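Local coordinates for flagellar hook-associated protein 3 (Bacillus cereus, PDB 5ZIY) that probably forms part of the junction between the flagellar hook and the filament, as a hook-associated structural protein, at residues Q23-V34 with W122-F133. Residues are numbered along the deposited sequence; the frame is centred on the assembly and turned at random.
With ZN (zinc ion), chain C.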
loop_
_atom_site.group_PDB
_atom_site.type_symbol
_atom_site.label_atom_id
_atom_site.label_comp_id
_atom_site.label_asym_id
_atom_site.label_seq_id
_atom_site.Cartn_x
_atom_site.Cartn_y
_atom_site.Cartn_z
ATOM N N GLN A 23 -18.102 19.721 1.925
ATOM C CA GLN A 23 -17.121 19.133 2.828
ATOM C C GLN A 23 -16.891 17.697 2.409
ATOM O O GLN A 23 -15.779 17.226 2.376
ATOM C CB GLN A 23 -17.606 19.170 4.285
ATOM C CG GLN A 23 -16.583 18.556 5.261
ATOM C CD GLN A 23 -15.236 19.247 5.136
ATOM O OE1 GLN A 23 -15.149 20.487 5.271
ATOM N NE2 GLN A 23 -14.186 18.469 4.860
ATOM N N MET A 24 -17.968 16.994 2.102
ATOM C CA MET A 24 -17.864 15.623 1.642
ATOM C C MET A 24 -17.018 15.488 0.367
ATOM O O MET A 24 -16.244 14.559 0.250
ATOM C CB MET A 24 -19.262 15.080 1.384
ATOM C CG MET A 24 -19.267 13.630 0.980
ATOM S SD MET A 24 -18.937 12.532 2.323
ATOM C CE MET A 24 -19.510 10.958 1.612
ATOM N N GLN A 25 -17.158 16.439 -0.560
ATOM C CA GLN A 25 -16.361 16.481 -1.763
ATOM C C GLN A 25 -14.859 16.615 -1.467
ATOM O O GLN A 25 -14.036 16.019 -2.165
ATOM C CB GLN A 25 -16.803 17.685 -2.660
ATOM N N LYS A 26 -14.515 17.435 -0.471
ATOM C CA LYS A 26 -13.114 17.567 -0.060
ATOM C C LYS A 26 -12.636 16.289 0.607
ATOM O O LYS A 26 -11.546 15.821 0.343
ATOM C CB LYS A 26 -12.934 18.751 0.879
ATOM C CG LYS A 26 -12.991 20.050 0.116
ATOM C CD LYS A 26 -13.600 21.195 0.912
ATOM C CE LYS A 26 -12.644 21.840 1.888
ATOM N NZ LYS A 26 -13.046 23.306 2.083
ATOM N N ASP A 27 -13.474 15.718 1.458
ATOM C CA ASP A 27 -13.123 14.492 2.166
ATOM C C ASP A 27 -12.880 13.368 1.127
ATOM O O ASP A 27 -11.922 12.597 1.248
ATOM C CB ASP A 27 -14.258 14.106 3.090
ATOM C CG ASP A 27 -14.342 14.977 4.343
ATOM O OD1 ASP A 27 -13.437 15.855 4.560
ATOM O OD2 ASP A 27 -15.305 14.719 5.141
ATOM N N ILE A 28 -13.736 13.295 0.107
ATOM C CA ILE A 28 -13.545 12.282 -0.949
ATOM C C ILE A 28 -12.245 12.578 -1.705
ATOM O O ILE A 28 -11.436 11.667 -1.868
ATOM C CB ILE A 28 -14.755 12.185 -1.916
ATOM C CG1 ILE A 28 -15.945 11.577 -1.177
ATOM C CG2 ILE A 28 -14.428 11.340 -3.152
ATOM C CD1 ILE A 28 -17.241 11.601 -1.979
ATOM N N ALA A 29 -12.022 13.824 -2.138
ATOM C CA ALA A 29 -10.748 14.157 -2.783
ATOM C C ALA A 29 -9.506 13.778 -1.918
ATOM O O ALA A 29 -8.586 13.150 -2.394
ATOM C CB ALA A 29 -10.699 15.660 -3.234
ATOM N N ASP A 30 -9.489 14.142 -0.649
ATOM C CA ASP A 30 -8.379 13.779 0.227
ATOM C C ASP A 30 -8.184 12.291 0.310
ATOM O O ASP A 30 -7.054 11.785 0.198
ATOM C CB ASP A 30 -8.598 14.343 1.646
ATOM C CG ASP A 30 -8.546 15.883 1.692
ATOM O OD1 ASP A 30 -8.048 16.514 0.740
ATOM O OD2 ASP A 30 -8.991 16.453 2.699
ATOM N N SER A 31 -9.295 11.571 0.466
ATOM C CA SER A 31 -9.237 10.142 0.627
ATOM C C SER A 31 -8.733 9.458 -0.613
ATOM O O SER A 31 -7.965 8.498 -0.510
ATOM C CB SER A 31 -10.621 9.603 0.999
ATOM O OG SER A 31 -11.039 10.208 2.211
ATOM N N LYS A 32 -9.160 9.922 -1.795
ATOM C CA LYS A 32 -8.751 9.277 -3.035
ATOM C C LYS A 32 -7.259 9.476 -3.268
ATOM O O LYS A 32 -6.619 8.635 -3.910
ATOM C CB LYS A 32 -9.504 9.787 -4.260
ATOM C CG LYS A 32 -11.006 9.376 -4.447
ATOM C CD LYS A 32 -11.483 9.819 -5.899
ATOM N N ASN A 33 -6.714 10.616 -2.855
ATOM C CA ASN A 33 -5.282 10.797 -2.967
ATOM C C ASN A 33 -4.502 9.746 -2.111
ATOM O O ASN A 33 -3.570 9.143 -2.576
ATOM C CB ASN A 33 -4.928 12.216 -2.601
ATOM C CG ASN A 33 -3.455 12.446 -2.520
ATOM O OD1 ASN A 33 -2.718 12.173 -3.467
ATOM N ND2 ASN A 33 -3.000 13.011 -1.371
ATOM N N VAL A 34 -4.912 9.517 -0.875
ATOM C CA VAL A 34 -4.227 8.567 -0.011
ATOM C C VAL A 34 -4.380 7.138 -0.550
ATOM O O VAL A 34 -3.425 6.386 -0.619
ATOM C CB VAL A 34 -4.774 8.677 1.404
ATOM C CG1 VAL A 34 -4.387 7.497 2.218
ATOM C CG2 VAL A 34 -4.249 9.974 2.051
ATOM N N TRP A 122 -9.796 7.474 8.993
ATOM C CA TRP A 122 -10.345 8.739 8.489
ATOM C C TRP A 122 -11.865 8.491 8.316
ATOM O O TRP A 122 -12.334 7.325 8.049
ATOM C CB TRP A 122 -9.768 9.058 7.112
ATOM C CG TRP A 122 -8.503 9.713 7.107
ATOM C CD1 TRP A 122 -7.622 9.821 8.139
ATOM C CD2 TRP A 122 -7.919 10.406 6.009
ATOM N NE1 TRP A 122 -6.528 10.524 7.745
ATOM C CE2 TRP A 122 -6.689 10.922 6.451
ATOM C CE3 TRP A 122 -8.337 10.678 4.712
ATOM C CZ2 TRP A 122 -5.846 11.641 5.633
ATOM C CZ3 TRP A 122 -7.515 11.396 3.902
ATOM C CH2 TRP A 122 -6.270 11.872 4.364
ATOM N N LYS A 123 -12.615 9.560 8.492
ATOM C CA LYS A 123 -14.041 9.450 8.525
ATOM C C LYS A 123 -14.652 10.535 7.668
ATOM O O LYS A 123 -14.422 11.693 7.877
ATOM C CB LYS A 123 -14.477 9.562 9.961
ATOM C CG LYS A 123 -15.922 9.587 10.156
ATOM C CD LYS A 123 -16.226 9.580 11.626
ATOM C CE LYS A 123 -17.600 10.114 11.877
ATOM N NZ LYS A 123 -18.208 9.474 13.058
ATOM N N LEU A 124 -15.385 10.143 6.651
ATOM C CA LEU A 124 -16.053 11.100 5.786
ATOM C C LEU A 124 -17.096 11.914 6.549
ATOM O O LEU A 124 -17.554 11.492 7.610
ATOM C CB LEU A 124 -16.751 10.352 4.637
ATOM C CG LEU A 124 -15.979 10.098 3.355
ATOM C CD1 LEU A 124 -14.522 9.858 3.631
ATOM C CD2 LEU A 124 -16.668 8.965 2.506
ATOM N N ASN A 125 -17.480 13.060 5.969
ATOM C CA ASN A 125 -18.493 13.956 6.560
ATOM C C ASN A 125 -19.816 13.262 6.840
ATOM O O ASN A 125 -20.498 13.635 7.770
ATOM C CB ASN A 125 -18.794 15.145 5.638
ATOM C CG ASN A 125 -19.489 16.305 6.376
ATOM O OD1 ASN A 125 -20.517 16.846 5.932
ATOM N ND2 ASN A 125 -18.909 16.704 7.474
ATOM N N ASP A 126 -20.174 12.286 6.002
ATOM C CA ASP A 126 -21.406 11.512 6.151
ATOM C C ASP A 126 -21.261 10.254 7.027
ATOM O O ASP A 126 -22.151 9.403 7.023
ATOM C CB ASP A 126 -21.952 11.085 4.754
ATOM C CG ASP A 126 -21.202 9.886 4.162
ATOM O OD1 ASP A 126 -20.136 9.533 4.669
ATOM O OD2 ASP A 126 -21.663 9.284 3.162
ATOM N N GLY A 127 -20.154 10.091 7.741
ATOM C CA GLY A 127 -20.009 8.936 8.634
ATOM C C GLY A 127 -19.181 7.756 8.152
ATOM O O GLY A 127 -18.766 6.936 8.980
ATOM N N TYR A 128 -18.916 7.660 6.839
ATOM C CA TYR A 128 -18.154 6.513 6.316
ATOM C C TYR A 128 -16.686 6.536 6.801
ATOM O O TYR A 128 -15.976 7.503 6.615
ATOM C CB TYR A 128 -18.214 6.450 4.783
ATOM C CG TYR A 128 -17.476 5.263 4.193
ATOM C CD1 TYR A 128 -18.051 3.979 4.130
ATOM C CD2 TYR A 128 -16.200 5.423 3.695
ATOM C CE1 TYR A 128 -17.340 2.881 3.555
ATOM C CE2 TYR A 128 -15.484 4.343 3.157
ATOM C CZ TYR A 128 -16.044 3.095 3.084
ATOM O OH TYR A 128 -15.240 2.081 2.537
ATOM N N GLU A 129 -16.250 5.440 7.379
ATOM C CA GLU A 129 -14.902 5.303 7.903
ATOM C C GLU A 129 -14.055 4.278 7.196
ATOM O O GLU A 129 -14.525 3.255 6.846
ATOM C CB GLU A 129 -14.983 4.840 9.351
ATOM C CG GLU A 129 -15.685 5.792 10.222
ATOM C CD GLU A 129 -15.510 5.408 11.658
ATOM O OE1 GLU A 129 -15.842 4.232 11.998
ATOM O OE2 GLU A 129 -15.007 6.268 12.416
ATOM N N PHE A 130 -12.785 4.579 7.001
ATOM C CA PHE A 130 -11.828 3.595 6.486
ATOM C C PHE A 130 -10.451 3.814 7.106
ATOM O O PHE A 130 -10.179 4.859 7.696
ATOM C CB PHE A 130 -11.728 3.668 4.980
ATOM C CG PHE A 130 -11.011 4.884 4.478
ATOM C CD1 PHE A 130 -11.642 6.114 4.452
ATOM C CD2 PHE A 130 -9.719 4.793 3.998
ATOM C CE1 PHE A 130 -10.973 7.224 3.961
ATOM C CE2 PHE A 130 -9.043 5.920 3.558
ATOM C CZ PHE A 130 -9.680 7.119 3.533
ATOM N N LYS A 131 -9.597 2.805 6.970
ATOM C CA LYS A 131 -8.219 2.863 7.443
ATOM C C LYS A 131 -7.383 3.537 6.422
ATOM O O LYS A 131 -7.228 3.010 5.335
ATOM C CB LYS A 131 -7.679 1.463 7.673
ATOM C CG LYS A 131 -8.495 0.674 8.703
ATOM C CD LYS A 131 -8.332 -0.802 8.466
ATOM C CE LYS A 131 -9.060 -1.665 9.529
ATOM N NZ LYS A 131 -8.378 -1.424 10.840
ATOM N N ALA A 132 -6.867 4.718 6.751
ATOM C CA ALA A 132 -6.072 5.505 5.845
ATOM C C ALA A 132 -4.582 5.155 5.971
ATOM O O ALA A 132 -3.872 5.134 4.952
ATOM C CB ALA A 132 -6.265 6.975 6.128
ATOM N N PHE A 133 -4.093 4.980 7.220
ATOM C CA PHE A 133 -2.671 4.649 7.468
ATOM C C PHE A 133 -2.624 3.435 8.367
ATOM O O PHE A 133 -3.301 3.398 9.393
ATOM C CB PHE A 133 -1.915 5.830 8.071
ATOM C CG PHE A 133 -2.035 7.070 7.257
ATOM C CD1 PHE A 133 -1.117 7.339 6.266
ATOM C CD2 PHE A 133 -3.066 7.959 7.470
ATOM C CE1 PHE A 133 -1.215 8.458 5.494
ATOM C CE2 PHE A 133 -3.176 9.129 6.673
ATOM C CZ PHE A 133 -2.254 9.362 5.677
HETATM ZN ZN ZN C . -15.554 5.638 14.412
#
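M24 and N125 bring helix 23-34 and the hairpin 122-133 closest, with CA atoms 5.2 Å apart; from there the hairpin runs along the helix to V34 and A132, whose CA atoms lie 6.9 Å apart. At the turn, D27 points its carboxylate at the backbone: OD2 accepts a weak, bent hydrogen bond from N125 N (2.9 Å, N-H...O 118°). The other oxygen, OD1, is met from above the carboxylate plane by Q23 NE2 at 2.7 Å, so OD1 has a firm donor and OD2 a weak one, which would limit rather than fix the group's rotation. M24 has CG anti to the backbone N (chi1 -176°) and bends at chi2, which carries its methyl CE to within 3.6 Å of L124 CD2 and over the face of the D126 carboxylate. S31 OG donates back to D27 O (2.7 Å), on the opposite face of that carbonyl from S31 N; the same hydroxyl lies at the edges of the W122 and F130 rings. V34 closes the far end, CG2 meeting W122 CH2 at 3.6 Å, while A132 CB lies over one face of that indole, toward its rim. M24 also touches L197 and F130 touches M190, both on helix 162-204. This is a two-stranded antiparallel beta hairpin, with a type I turn from L124 to G127 and an Asx turn at D126, laid on the long N-terminal helix of a flagellin-like protein.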